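Local structure of ESX-5 secretion system protein EccC5 (Mycobacterium tuberculosis, 6J18) at residues N93-V98 with L237-T242; L120-A125 with R135-V140. The protein forms part of the ESX-5 type VII secretion system, which secretes EsxN and a number of PE_PGRS and PPE proteins, this piece being a C-terminal FtsK/SpoIIIE-type ATPase domain. All coordinates share one frame; numbering follows the deposited sequence.

Contact 1 (N93-V98 with L237-T242)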
# COMPACT_ATOMS: atom_id res chain seq x y z
N ASN A 93 6.27 1.90 -9.51
CA ASN A 93 6.19 0.75 -8.62
C ASN A 93 4.77 0.52 -8.12
O ASN A 93 4.02 1.46 -7.89
CB ASN A 93 7.13 0.95 -7.43
CG ASN A 93 7.43 -0.35 -6.70
OD1 ASN A 93 6.64 -0.82 -5.89
ND2 ASN A 93 8.58 -0.94 -7.01
N SER A 94 4.41 -0.75 -7.95
CA SER A 94 3.05 -1.12 -7.59
C SER A 94 2.79 -1.08 -6.08
O SER A 94 1.65 -1.22 -5.64
CB SER A 94 2.73 -2.53 -8.11
OG SER A 94 2.84 -2.59 -9.52
N HIS A 95 3.84 -0.89 -5.29
CA HIS A 95 3.74 -1.12 -3.85
C HIS A 95 4.17 0.06 -2.98
O HIS A 95 4.63 1.09 -3.49
CB HIS A 95 4.58 -2.34 -3.47
CG HIS A 95 4.40 -3.51 -4.40
ND1 HIS A 95 3.20 -4.17 -4.53
CD2 HIS A 95 5.26 -4.12 -5.24
CE1 HIS A 95 3.33 -5.14 -5.41
NE2 HIS A 95 4.57 -5.14 -5.86
N LEU A 96 4.01 -0.11 -1.67
CA LEU A 96 4.47 0.88 -0.70
C LEU A 96 4.70 0.25 0.67
O LEU A 96 3.88 -0.54 1.14
CB LEU A 96 3.46 2.03 -0.57
CG LEU A 96 3.76 3.03 0.55
CD1 LEU A 96 5.08 3.75 0.29
CD2 LEU A 96 2.63 4.03 0.72
N MET A 97 5.82 0.59 1.29
CA MET A 97 6.09 0.21 2.67
C MET A 97 6.17 1.46 3.54
O MET A 97 6.72 2.49 3.12
CB MET A 97 7.40 -0.58 2.78
CG MET A 97 7.32 -2.00 2.26
SD MET A 97 8.87 -2.90 2.48
CE MET A 97 9.97 -1.93 1.46
N VAL A 98 5.62 1.39 4.75
CA VAL A 98 5.66 2.50 5.69
C VAL A 98 6.15 2.03 7.05
O VAL A 98 5.65 1.04 7.59
CB VAL A 98 4.28 3.17 5.85
CG1 VAL A 98 4.38 4.39 6.76
CG2 VAL A 98 3.70 3.57 4.49
N LEU A 237 -1.86 -6.27 -8.96
CA LEU A 237 -1.71 -6.38 -7.52
C LEU A 237 -0.98 -5.18 -6.93
O LEU A 237 -0.02 -4.69 -7.51
CB LEU A 237 -0.97 -7.67 -7.15
CG LEU A 237 -0.56 -7.87 -5.69
CD1 LEU A 237 -1.79 -7.97 -4.79
CD2 LEU A 237 0.33 -9.09 -5.54
N HIS A 238 -1.46 -4.71 -5.78
CA HIS A 238 -0.79 -3.64 -5.04
C HIS A 238 -0.66 -4.03 -3.58
O HIS A 238 -1.66 -4.24 -2.89
CB HIS A 238 -1.56 -2.32 -5.17
CG HIS A 238 -1.77 -1.88 -6.59
ND1 HIS A 238 -0.78 -1.29 -7.34
CD2 HIS A 238 -2.86 -1.96 -7.39
CE1 HIS A 238 -1.25 -1.01 -8.54
NE2 HIS A 238 -2.50 -1.41 -8.60
N VAL A 239 0.58 -4.13 -3.10
CA VAL A 239 0.83 -4.47 -1.71
C VAL A 239 1.26 -3.24 -0.91
O VAL A 239 2.29 -2.64 -1.20
CB VAL A 239 1.90 -5.57 -1.58
CG1 VAL A 239 2.10 -5.94 -0.12
CG2 VAL A 239 1.50 -6.79 -2.39
N ILE A 240 0.46 -2.88 0.08
CA ILE A 240 0.73 -1.70 0.91
C ILE A 240 0.78 -2.11 2.38
O ILE A 240 -0.23 -2.52 2.95
CB ILE A 240 -0.33 -0.61 0.69
CG1 ILE A 240 -0.44 -0.27 -0.79
CG2 ILE A 240 0.04 0.64 1.48
CD1 ILE A 240 -1.55 0.70 -1.12
N VAL A 241 1.97 -2.01 2.98
CA VAL A 241 2.22 -2.57 4.30
C VAL A 241 2.86 -1.56 5.26
O VAL A 241 3.68 -0.75 4.86
CB VAL A 241 3.14 -3.82 4.20
CG1 VAL A 241 3.41 -4.41 5.57
CG2 VAL A 241 2.52 -4.86 3.29
N THR A 242 2.46 -1.62 6.53
CA THR A 242 3.12 -0.83 7.57
C THR A 242 3.75 -1.72 8.63
O THR A 242 3.30 -2.84 8.87
CB THR A 242 2.14 0.14 8.27
OG1 THR A 242 1.24 -0.61 9.10
CG2 THR A 242 1.35 0.94 7.25
O HOH W 1 0.06 -3.28 -10.06
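Leu96, Met97 and Val98 pair in parallel with Ile240, Val241 and Thr242, joining two neighbouring strands in the central sheet of a P-loop, FtsK-type ATPase domain; the segment axes run 4.8 Å apart and diverge by only 6°. Three backbone bonds form the ladder: Leu96 N to Val239 O, Val241 N to Leu96 O at 3.0 Å, and Val98 N to Val241 O at 2.9 Å. CA-H...O contacts supplement them, the shortest from Thr242 CA to Val98 O at 3.1 Å.

Before the ladder begins, two imidazoles take over the pairing. Val239 N donates to His95 ND1 over 3.0 Å, only 6° out of the ring plane; ND1 is therefore the unprotonated nitrogen, and NE2, bonded to Val229 O, the donor. His238 ND1 instead donates to Ser94 O, in the carbonyl plane on a lone pair, and its NE2 bonds to Glu203. His95 CG stands anti to its carbonyl carbon (chi1 -45°), which brings ND1 over to the neighbouring strand; Ser94 CB covers one face of the ring. Asn93 OD1 accepts from His95 N, closing an Asx turn.

Apolar contact is lighter: Leu96 CB meets Ile240 CG2 at 4.2 Å on the face covered by helix 106-120, and Val98 CB meets Thr242 CG2 at 3.9 Å. The Thr242 hydroxyl bonds to Asp209 OD1 and to the backbone N of Asp210.

At the loop end, one water bridges the segments, lying 2.9 Å from Ser94 OG and donating to Leu237 O.

Contact 2 (L120-A125 with R135-V140)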
# COMPACT_ATOMS: atom_id res chain seq x y z
N LEU A 120 -11.04 7.23 -6.52
CA LEU A 120 -10.50 7.05 -7.87
C LEU A 120 -11.00 5.80 -8.58
O LEU A 120 -10.96 5.71 -9.80
CB LEU A 120 -8.98 7.04 -7.81
CG LEU A 120 -8.36 8.35 -7.33
CD1 LEU A 120 -6.95 8.11 -6.85
CD2 LEU A 120 -8.38 9.39 -8.43
N TYR A 121 -11.47 4.82 -7.81
CA TYR A 121 -11.88 3.55 -8.38
C TYR A 121 -13.35 3.24 -8.14
O TYR A 121 -13.92 3.62 -7.12
CB TYR A 121 -11.05 2.40 -7.79
CG TYR A 121 -9.58 2.42 -8.13
CD1 TYR A 121 -8.68 3.17 -7.37
CD2 TYR A 121 -9.08 1.68 -9.19
CE1 TYR A 121 -7.34 3.18 -7.66
CE2 TYR A 121 -7.73 1.68 -9.49
CZ TYR A 121 -6.86 2.43 -8.72
OH TYR A 121 -5.52 2.44 -9.01
N ALA A 122 -13.96 2.53 -9.09
CA ALA A 122 -15.27 1.95 -8.88
C ALA A 122 -15.15 0.79 -7.90
O ALA A 122 -14.11 0.12 -7.86
CB ALA A 122 -15.87 1.48 -10.20
N PRO A 123 -16.19 0.55 -7.09
CA PRO A 123 -16.17 -0.56 -6.13
C PRO A 123 -16.00 -1.92 -6.81
O PRO A 123 -16.75 -2.24 -7.73
CB PRO A 123 -17.53 -0.45 -5.43
CG PRO A 123 -18.39 0.31 -6.38
CD PRO A 123 -17.47 1.29 -7.04
N GLY A 124 -15.03 -2.71 -6.35
CA GLY A 124 -14.67 -3.94 -7.03
C GLY A 124 -14.82 -5.23 -6.25
O GLY A 124 -14.34 -6.27 -6.68
N ALA A 125 -15.49 -5.17 -5.09
CA ALA A 125 -15.80 -6.39 -4.36
C ALA A 125 -16.80 -7.22 -5.16
O ALA A 125 -17.52 -6.69 -5.99
CB ALA A 125 -16.35 -6.07 -2.98
N ARG A 135 -14.27 3.45 -16.08
CA ARG A 135 -13.70 3.47 -14.74
C ARG A 135 -12.95 2.19 -14.40
O ARG A 135 -13.42 1.09 -14.69
CB ARG A 135 -14.80 3.70 -13.70
CG ARG A 135 -15.45 5.07 -13.75
CD ARG A 135 -15.98 5.47 -12.38
NE ARG A 135 -14.91 5.97 -11.52
CZ ARG A 135 -15.01 6.11 -10.20
NH1 ARG A 135 -16.14 5.79 -9.58
NH2 ARG A 135 -13.99 6.58 -9.50
N PRO A 136 -11.78 2.33 -13.77
CA PRO A 136 -11.08 1.18 -13.19
C PRO A 136 -11.77 0.73 -11.91
O PRO A 136 -12.48 1.53 -11.29
CB PRO A 136 -9.68 1.72 -12.91
CG PRO A 136 -9.89 3.18 -12.67
CD PRO A 136 -11.02 3.58 -13.59
N SER A 137 -11.57 -0.52 -11.52
CA SER A 137 -12.19 -1.04 -10.31
C SER A 137 -11.14 -1.46 -9.29
O SER A 137 -10.05 -1.90 -9.67
CB SER A 137 -13.11 -2.22 -10.64
OG SER A 137 -14.15 -1.83 -11.52
N ALA A 138 -11.45 -1.33 -8.01
CA ALA A 138 -10.52 -1.72 -6.96
C ALA A 138 -11.16 -2.63 -5.93
O ALA A 138 -12.29 -2.41 -5.49
CB ALA A 138 -9.94 -0.50 -6.28
N GLN A 139 -10.41 -3.65 -5.54
CA GLN A 139 -10.86 -4.63 -4.57
C GLN A 139 -9.83 -4.71 -3.45
O GLN A 139 -8.64 -4.86 -3.70
CB GLN A 139 -11.06 -5.98 -5.26
CG GLN A 139 -11.28 -7.15 -4.34
CD GLN A 139 -11.48 -8.44 -5.10
OE1 GLN A 139 -10.58 -9.28 -5.18
NE2 GLN A 139 -12.66 -8.60 -5.69
N VAL A 140 -10.28 -4.58 -2.20
CA VAL A 140 -9.37 -4.50 -1.07
C VAL A 140 -9.36 -5.77 -0.23
O VAL A 140 -10.41 -6.29 0.15
CB VAL A 140 -9.70 -3.30 -0.16
CG1 VAL A 140 -8.88 -3.35 1.12
CG2 VAL A 140 -9.46 -1.99 -0.91
O HOH W 2 -15.54 6.44 -6.83
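Ala122 bridges Ser137 in parallel, their CA atoms 4.5 Å apart, and its backbone reaches residues on both sides of that partner: Ala122 N donates to Pro136 O at 2.8 Å, and Ala138 N to Ala122 O at 3.0 Å. A weak bond, bent to 119°, follows from Gly124 N to Ala138 O.

Tyr121 lies where helix 106-120 ends. Its CB packs 3.5 Å from Ala138 CB, and CD2 lies 3.8 Å from Pro136 CB, the tyrosine and proline side chains crossing at about a right angle. The same ring meets Phe205 edge-to-face. The short strand 122-123 is laid against strand 137-143, adding a parallel strand to the domain's mixed sheet.

Arg135 bends at chi3 (80°), folding its guanidinium back over the turn out of the helix: one face covers Ala122 N, 3.8 Å above the plane, and Tyr121 C. A water lies at the guanidinium edge, accepting from NH1; Tyr121 O is also within its reach, at a long 3.3 Å.

At the far end Gln139, with CG anti to its backbone N, bonds through both amide atoms: OE1 accepts from Trp141 NE1, while NE2 donates to Gly124 O at 3.0 Å, approaching 29° from the carbonyl plane.

In the fold
Contacts 1 and 2 belong to the same mixed sheet, with centres about 17 Å apart and nearest atoms about 5 Å apart, so they do not touch. Strand 203-208 links them by pairing with both 237-244 and 137-143, and its Phe205 has an aromatic neighbour in each contact, His238 and Tyr121. Helix 106-120 also connects the two, packing against Leu96 and Ile240 before leading into segment 120-125. Contact 1 is central and adjoins the nucleotide site: the Thr242 side chain lies about 6 Å from the bound magnesium ion and about 7 Å from ATP. Contact 2, away from the annotated sites, is partly buried.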